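Local coordinates for lipolytic enzyme, G-D-S-L family (Bacteroides thetaiotaomicron, PDB 7BR2), which metabolises the drug diltiazem as a gut microbial serine esterase of the SGNH (GDSL) hydrolase family, at residues Leu25-Thr30 / Val85-Asn90; Thr178-Met184 / Val215-Phe220; Gln348-Ile352 / Ile437-Arg443. One frame throughout, in Å; residues are numbered along the deposited sequence.

Contact 1 (Leu25-Thr30 / Val85-Asn90)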
# COMPACT_ATOMS: atom_id res chain seq x y z
N LEU A 25 2.30 10.03 6.19
CA LEU A 25 3.10 10.30 7.37
C LEU A 25 2.85 9.21 8.42
O LEU A 25 1.70 8.92 8.78
CB LEU A 25 2.75 11.68 7.92
CG LEU A 25 3.14 12.02 9.36
CD1 LEU A 25 4.64 11.92 9.56
CD2 LEU A 25 2.67 13.42 9.68
N GLY A 26 3.93 8.61 8.93
CA GLY A 26 3.69 7.53 9.88
C GLY A 26 4.93 7.12 10.64
O GLY A 26 5.94 7.83 10.67
N ASN A 27 4.83 5.95 11.28
CA ASN A 27 5.95 5.42 12.04
C ASN A 27 6.62 4.26 11.31
O ASN A 27 6.73 4.29 10.08
CB ASN A 27 5.51 4.99 13.45
CG ASN A 27 4.33 4.01 13.45
OD1 ASN A 27 4.09 3.29 12.47
ND2 ASN A 27 3.60 3.97 14.57
N SER A 28 7.10 3.25 12.06
CA SER A 28 7.84 2.18 11.40
C SER A 28 6.96 1.37 10.47
O SER A 28 7.46 0.82 9.48
CB SER A 28 8.51 1.25 12.40
OG SER A 28 7.61 0.86 13.42
N ILE A 29 5.67 1.27 10.77
CA ILE A 29 4.79 0.53 9.87
C ILE A 29 4.79 1.19 8.49
O ILE A 29 4.88 0.51 7.46
CB ILE A 29 3.38 0.45 10.48
CG1 ILE A 29 3.46 -0.37 11.78
CG2 ILE A 29 2.40 -0.15 9.48
CD1 ILE A 29 2.33 -0.11 12.76
N THR A 30 4.75 2.53 8.46
CA THR A 30 4.89 3.29 7.22
C THR A 30 6.32 3.25 6.70
O THR A 30 6.55 2.99 5.52
CB THR A 30 4.46 4.73 7.48
OG1 THR A 30 3.09 4.74 7.92
CG2 THR A 30 4.64 5.59 6.23
N VAL A 85 -2.22 10.89 7.73
CA VAL A 85 -1.59 10.99 9.05
C VAL A 85 -2.00 9.78 9.88
O VAL A 85 -3.20 9.56 10.11
CB VAL A 85 -1.95 12.30 9.77
CG1 VAL A 85 -1.27 12.41 11.12
CG2 VAL A 85 -1.63 13.52 8.89
N THR A 86 -1.03 8.97 10.29
CA THR A 86 -1.26 7.79 11.13
C THR A 86 -0.19 7.71 12.21
O THR A 86 0.98 8.01 11.96
CB THR A 86 -1.27 6.50 10.30
OG1 THR A 86 -1.67 5.41 11.14
CG2 THR A 86 0.11 6.21 9.69
N PHE A 87 -0.61 7.33 13.42
CA PHE A 87 0.29 7.25 14.56
C PHE A 87 -0.42 6.50 15.67
O PHE A 87 -1.61 6.18 15.56
CB PHE A 87 0.74 8.64 15.04
CG PHE A 87 -0.37 9.45 15.65
CD1 PHE A 87 -1.37 9.98 14.85
CD2 PHE A 87 -0.42 9.67 17.02
CE1 PHE A 87 -2.40 10.72 15.41
CE2 PHE A 87 -1.43 10.41 17.58
CZ PHE A 87 -2.43 10.93 16.78
N GLY A 88 0.31 6.22 16.75
CA GLY A 88 -0.28 5.63 17.93
C GLY A 88 0.36 4.32 18.36
O GLY A 88 0.28 3.97 19.54
N MET A 89 0.95 3.58 17.43
CA MET A 89 1.55 2.31 17.82
C MET A 89 2.66 2.52 18.86
O MET A 89 2.77 1.75 19.83
CB MET A 89 2.08 1.55 16.60
CG MET A 89 2.69 0.19 16.95
SD MET A 89 1.56 -1.02 17.69
CE MET A 89 0.53 -1.49 16.30
N ASN A 90 3.47 3.56 18.68
CA ASN A 90 4.51 3.90 19.65
C ASN A 90 3.97 4.77 20.77
O ASN A 90 4.38 4.61 21.92
CB ASN A 90 5.67 4.59 18.94
CG ASN A 90 6.44 3.65 18.06
OD1 ASN A 90 6.84 2.56 18.49
ND2 ASN A 90 6.63 4.03 16.79
O HOH W 1 3.11 5.59 16.60
O HOH W 2 0.87 3.86 14.58
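Asn27 and Asn90 meet with their amide planes turned 72° apart, at the carboxyl end of the parallel sheet of this SGNH hydrolase. Here the GNSIT segment bearing Ser28, probably the nucleophile of a Ser-His-Asp triad with His207 and Asp204, lies against the GMND loop that corresponds to the family's third sequence block. Asn27 CB packs on Asn90 ND2 at 3.7 Å, while Tyr94 and the carbonyl of Asp62 bind the two ends of the Asn90 amide and fix its rotation. The Asn27 amide is shared between helix and loop. With CG lodged between the backbone N and the carbonyl carbon (chi1 54°), OD1 turns back to Ile29 N at 3.1 Å as an N-cap, and ND2 reaches out over Met89 CB. From there ND2 donates to water 1 at 2.6 Å, a water that also accepts from Gly88 N and Asn90 N, and weakly to water 2, which accepts from Met89 N. Without that amide, as with an alanine here, Ile29 N would probably lose its capping acceptor and the two waters their link to the helix start. The Ile29 and Met89 side chains run roughly perpendicular, Ile29 CD1 resting on Met89 CB at 4.2 Å. Next to the parallel bridge of Leu25 with Val85, Thr86 N, just past the strand, donates to Leu25 O at 3.1 Å. Gly26 CA adds a CA-H...O contact of 3.4 Å to Thr86 O.

Contact 2 (Thr178-Met184 / Val215-Phe220)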
# COMPACT_ATOMS: atom_id res chain seq x y z
N THR A 178 -10.38 7.59 7.63
CA THR A 178 -10.50 6.16 7.40
C THR A 178 -9.72 5.44 8.48
O THR A 178 -8.81 6.01 9.09
CB THR A 178 -10.01 5.77 6.01
OG1 THR A 178 -10.27 4.38 5.80
CG2 THR A 178 -8.51 6.02 5.88
N ASP A 179 -10.07 4.19 8.73
CA ASP A 179 -9.51 3.45 9.86
C ASP A 179 -9.04 2.08 9.40
O ASP A 179 -9.77 1.37 8.70
CB ASP A 179 -10.52 3.31 10.99
CG ASP A 179 -9.96 2.58 12.20
OD1 ASP A 179 -8.73 2.67 12.44
OD2 ASP A 179 -10.75 1.91 12.90
N TRP A 180 -7.80 1.73 9.74
CA TRP A 180 -7.32 0.37 9.54
C TRP A 180 -7.56 -0.52 10.75
O TRP A 180 -7.55 -1.75 10.61
CB TRP A 180 -5.81 0.35 9.22
CG TRP A 180 -5.38 0.78 7.83
CD1 TRP A 180 -5.84 0.30 6.63
CD2 TRP A 180 -4.35 1.72 7.51
NE1 TRP A 180 -5.18 0.92 5.59
CE2 TRP A 180 -4.26 1.79 6.11
CE3 TRP A 180 -3.50 2.53 8.28
CZ2 TRP A 180 -3.35 2.63 5.45
CZ3 TRP A 180 -2.60 3.37 7.63
CH2 TRP A 180 -2.54 3.41 6.23
N ASN A 181 -7.75 0.06 11.92
CA ASN A 181 -7.69 -0.70 13.16
C ASN A 181 -8.87 -1.67 13.27
O ASN A 181 -8.68 -2.88 13.41
CB ASN A 181 -7.66 0.26 14.35
CG ASN A 181 -7.09 -0.37 15.60
OD1 ASN A 181 -7.69 -1.27 16.18
ND2 ASN A 181 -5.91 0.09 16.01
N ALA A 182 -10.10 -1.15 13.18
CA ALA A 182 -11.28 -2.00 13.28
C ALA A 182 -11.32 -3.08 12.21
O ALA A 182 -11.44 -4.26 12.57
CB ALA A 182 -12.55 -1.15 13.26
N PRO A 183 -11.22 -2.77 10.91
CA PRO A 183 -11.31 -3.86 9.92
C PRO A 183 -10.21 -4.88 10.06
O PRO A 183 -10.43 -6.08 9.84
CB PRO A 183 -11.24 -3.13 8.57
CG PRO A 183 -11.42 -1.68 8.88
CD PRO A 183 -11.01 -1.46 10.28
N MET A 184 -9.01 -4.46 10.45
CA MET A 184 -7.93 -5.42 10.56
C MET A 184 -8.09 -6.29 11.80
O MET A 184 -7.74 -7.47 11.78
CB MET A 184 -6.59 -4.69 10.56
CG MET A 184 -6.17 -4.21 9.18
SD MET A 184 -4.61 -3.31 9.21
CE MET A 184 -3.47 -4.69 9.21
N VAL A 215 -3.29 -5.87 2.63
CA VAL A 215 -4.63 -5.67 3.19
C VAL A 215 -4.85 -4.20 3.50
O VAL A 215 -5.94 -3.66 3.27
CB VAL A 215 -4.84 -6.57 4.42
CG1 VAL A 215 -6.05 -6.11 5.21
CG2 VAL A 215 -5.01 -8.02 3.99
N MET A 216 -3.84 -3.54 4.04
CA MET A 216 -3.96 -2.11 4.32
C MET A 216 -4.19 -1.32 3.04
O MET A 216 -5.02 -0.40 3.00
CB MET A 216 -2.70 -1.61 5.04
CG MET A 216 -2.60 -2.09 6.46
SD MET A 216 -0.97 -1.81 7.21
CE MET A 216 -1.08 -0.06 7.59
N ALA A 217 -3.46 -1.67 1.98
CA ALA A 217 -3.67 -1.02 0.70
C ALA A 217 -5.08 -1.27 0.20
O ALA A 217 -5.75 -0.35 -0.27
CB ALA A 217 -2.63 -1.51 -0.31
N TYR A 218 -5.53 -2.52 0.31
CA TYR A 218 -6.88 -2.90 -0.08
C TYR A 218 -7.91 -2.03 0.64
O TYR A 218 -8.81 -1.47 0.01
CB TYR A 218 -7.10 -4.38 0.26
CG TYR A 218 -8.56 -4.76 0.42
CD1 TYR A 218 -9.37 -4.95 -0.69
CD2 TYR A 218 -9.13 -4.86 1.68
CE1 TYR A 218 -10.69 -5.27 -0.55
CE2 TYR A 218 -10.46 -5.17 1.83
CZ TYR A 218 -11.24 -5.38 0.72
OH TYR A 218 -12.58 -5.68 0.87
N LEU A 219 -7.75 -1.89 1.95
CA LEU A 219 -8.71 -1.12 2.73
C LEU A 219 -8.69 0.35 2.36
O LEU A 219 -9.75 0.99 2.28
CB LEU A 219 -8.44 -1.31 4.22
CG LEU A 219 -8.78 -2.71 4.74
CD1 LEU A 219 -8.20 -2.95 6.13
CD2 LEU A 219 -10.30 -2.92 4.70
N PHE A 220 -7.50 0.92 2.13
CA PHE A 220 -7.44 2.33 1.75
C PHE A 220 -8.05 2.54 0.38
O PHE A 220 -8.75 3.54 0.14
CB PHE A 220 -6.00 2.84 1.80
CG PHE A 220 -5.87 4.33 1.66
CD1 PHE A 220 -5.84 5.15 2.78
CD2 PHE A 220 -5.78 4.91 0.41
CE1 PHE A 220 -5.74 6.53 2.64
CE2 PHE A 220 -5.66 6.28 0.27
CZ PHE A 220 -5.64 7.09 1.39
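Trp180, Met216 and Leu219 illustrate how one indole can hold a helix on the parallel sheet of an SGNH (α/β) fold, next to its outermost strand. Trp180 follows that strand, 176-179, and its ring lies against helix 210-223 in a Met-aromatic contact. The bend of Met216 at chi3 (78°) brings its methyl over the ring face: CE stands 3.6 Å from the centroid of the six-membered ring, close to the normal, while SD hovers more distantly above the five-membered ring. Tyr35 meets Trp180 edge-to-face and also touches Met216. The same indole is polar at its rim, where NE1 donates to Met216 O at 2.9 Å. That carbonyl already accepts Phe220 N within the helix, and the two donors reach it from opposite faces of its plane, so one carbonyl oxygen accepts both the indole N-H and the helical N-H. Leu219 comes in at the indole edge, its CB 3.9 Å from Trp180 CD1, and its CD1 methyl packs on helix 181-194, touching Pro183 CB at 3.9 Å and also Met184 CG. Finally, the Met184 side chain passes that of Met216 at a slant, with Met184 SD 3.6 Å from Met216 CG.

Contact 3 (Gln348-Ile352 / Ile437-Arg443)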
# COMPACT_ATOMS: atom_id res chain seq x y z
N GLN A 348 3.09 -7.73 -18.24
CA GLN A 348 3.33 -6.29 -18.27
C GLN A 348 3.12 -5.67 -16.90
O GLN A 348 3.93 -4.86 -16.41
CB GLN A 348 2.39 -5.67 -19.31
CG GLN A 348 2.43 -4.16 -19.50
CD GLN A 348 1.43 -3.70 -20.55
OE1 GLN A 348 0.71 -4.53 -21.12
NE2 GLN A 348 1.35 -2.40 -20.79
N ALA A 349 2.02 -6.05 -16.23
CA ALA A 349 1.76 -5.53 -14.90
C ALA A 349 2.88 -5.92 -13.94
O ALA A 349 3.29 -5.12 -13.09
CB ALA A 349 0.40 -6.00 -14.42
N LEU A 350 3.39 -7.15 -14.06
CA LEU A 350 4.48 -7.61 -13.20
C LEU A 350 5.75 -6.80 -13.43
O LEU A 350 6.48 -6.50 -12.48
CB LEU A 350 4.74 -9.10 -13.45
CG LEU A 350 3.80 -10.17 -12.87
CD1 LEU A 350 4.25 -11.54 -13.37
CD2 LEU A 350 3.74 -10.17 -11.34
N THR A 351 6.04 -6.49 -14.70
CA THR A 351 7.15 -5.59 -15.01
C THR A 351 7.04 -4.30 -14.21
O THR A 351 8.01 -3.85 -13.57
CB THR A 351 7.17 -5.28 -16.50
OG1 THR A 351 7.13 -6.51 -17.26
CG2 THR A 351 8.42 -4.49 -16.85
N ILE A 352 5.86 -3.68 -14.25
CA ILE A 352 5.62 -2.46 -13.48
C ILE A 352 5.81 -2.69 -11.99
O ILE A 352 6.36 -1.85 -11.27
CB ILE A 352 4.22 -1.92 -13.80
CG1 ILE A 352 4.21 -1.38 -15.23
CG2 ILE A 352 3.83 -0.82 -12.81
CD1 ILE A 352 2.87 -1.46 -15.88
N ILE A 437 5.41 2.37 -19.79
CA ILE A 437 5.06 1.03 -20.24
C ILE A 437 3.73 0.55 -19.67
O ILE A 437 3.40 -0.62 -19.85
CB ILE A 437 6.17 0.03 -19.90
CG1 ILE A 437 6.26 -0.16 -18.38
CG2 ILE A 437 7.47 0.48 -20.52
CD1 ILE A 437 7.27 -1.20 -17.94
N ASN A 438 2.96 1.39 -18.98
CA ASN A 438 1.76 0.89 -18.32
C ASN A 438 0.51 0.99 -19.18
O ASN A 438 -0.59 0.73 -18.68
CB ASN A 438 1.55 1.61 -16.97
CG ASN A 438 1.37 3.10 -17.12
OD1 ASN A 438 1.56 3.65 -18.20
ND2 ASN A 438 1.03 3.77 -16.02
N LYS A 439 0.64 1.37 -20.45
CA LYS A 439 -0.52 1.52 -21.34
C LYS A 439 -0.90 0.17 -21.94
O LYS A 439 -0.07 -0.43 -22.66
CB LYS A 439 -0.22 2.52 -22.45
CG LYS A 439 0.65 3.71 -22.04
CD LYS A 439 -0.06 4.54 -21.00
CE LYS A 439 0.81 5.70 -20.58
NZ LYS A 439 0.50 6.25 -19.24
N PRO A 440 -2.11 -0.32 -21.73
CA PRO A 440 -2.50 -1.59 -22.36
C PRO A 440 -2.41 -1.48 -23.87
O PRO A 440 -2.70 -0.44 -24.45
CB PRO A 440 -3.95 -1.79 -21.90
CG PRO A 440 -4.10 -0.96 -20.68
CD PRO A 440 -3.19 0.24 -20.90
N VAL A 441 -1.99 -2.57 -24.50
CA VAL A 441 -1.97 -2.66 -25.95
C VAL A 441 -3.04 -3.65 -26.38
O VAL A 441 -3.59 -4.40 -25.57
CB VAL A 441 -0.58 -3.06 -26.51
CG1 VAL A 441 0.47 -2.04 -26.12
CG2 VAL A 441 -0.18 -4.42 -25.99
N VAL A 442 -3.37 -3.62 -27.68
CA VAL A 442 -4.35 -4.54 -28.22
C VAL A 442 -3.81 -5.96 -28.09
O VAL A 442 -2.70 -6.26 -28.55
CB VAL A 442 -4.70 -4.19 -29.68
CG1 VAL A 442 -5.68 -5.21 -30.23
CG2 VAL A 442 -5.31 -2.81 -29.76
N ARG A 443 -4.58 -6.83 -27.43
CA ARG A 443 -4.22 -8.22 -27.22
C ARG A 443 -5.14 -9.13 -28.03
O ARG A 443 -6.37 -8.97 -28.01
CB ARG A 443 -4.31 -8.59 -25.73
CG ARG A 443 -3.45 -7.72 -24.83
CD ARG A 443 -1.97 -7.94 -25.10
NE ARG A 443 -1.14 -7.19 -24.16
CZ ARG A 443 0.19 -7.23 -24.13
NH1 ARG A 443 0.85 -8.00 -24.99
NH2 ARG A 443 0.85 -6.51 -23.24
O HOH W 3 -1.87 -4.88 -22.53
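Gln348 NE2 donates to two backbone carbonyls of the 437-443 loop, Ile437 O at 2.9 Å and Lys439 O at 3.1 Å. A helix side chain thus pins the loop entering strand 443-449, the middle strand of a five-stranded antiparallel sheet, and ties the long helix 344-377 to that sheet. The two bonds differ in approach. NE2 is only moderately tilted from the carbonyl plane of Ile437, yet it stands well above that of Lys439, while both oxygens lie close to the plane of the amide itself. A fully extended chain, with CG anti to the backbone N (chi1 178°), carries the amide this far from the helix. Its other end is gripped as well: OE1 accepts from Arg443 NH2 at 2.9 Å and from water 3. OE1 lies in the guanidinium plane, but NH2 stands above the plane of the Gln348 carbonyl, the two groups being turned 65° apart. Water 3 in turn accepts from Val441 N and Arg443 NE, closing a small polar network. Arg443 NH1 forms a salt bridge with Asp319, and Val441 CG2 sits over the centre of one guanidinium face; these neighbours help to hold the group in place. One turn further along the helix the contact becomes apolar. Ile352 and Ile437 lie alongside each other, running in contrary senses, with their CG1 atoms 4.0 Å apart, Thr351 CG2 meets Ile437 CD1, and Ile352 CD1 packs against Asn438 CB at 3.5 Å.

In the fold
Followed from the N terminus, the three contacts close one after another, with none nested and none crossing. Contact 1 closes the excursion from strand 21-26 through strand 53-58 and helix 64-75 back to strand 82-85. After strand 131-136 and helix 155-173, contact 2 closes the connection from strand 176-179 to helix 210-223. Both reach the parallel sheet and they touch directly, Ile29 CG2 lying 4.0 Å from Met216 CE. Contact 3 closes the largely helical course between helix 344-377 and the approach to strand 443-449, tying that helical region to the antiparallel sheet; its centre lies about 33 Å from that of contact 1, on the opposite side of the chain's centre.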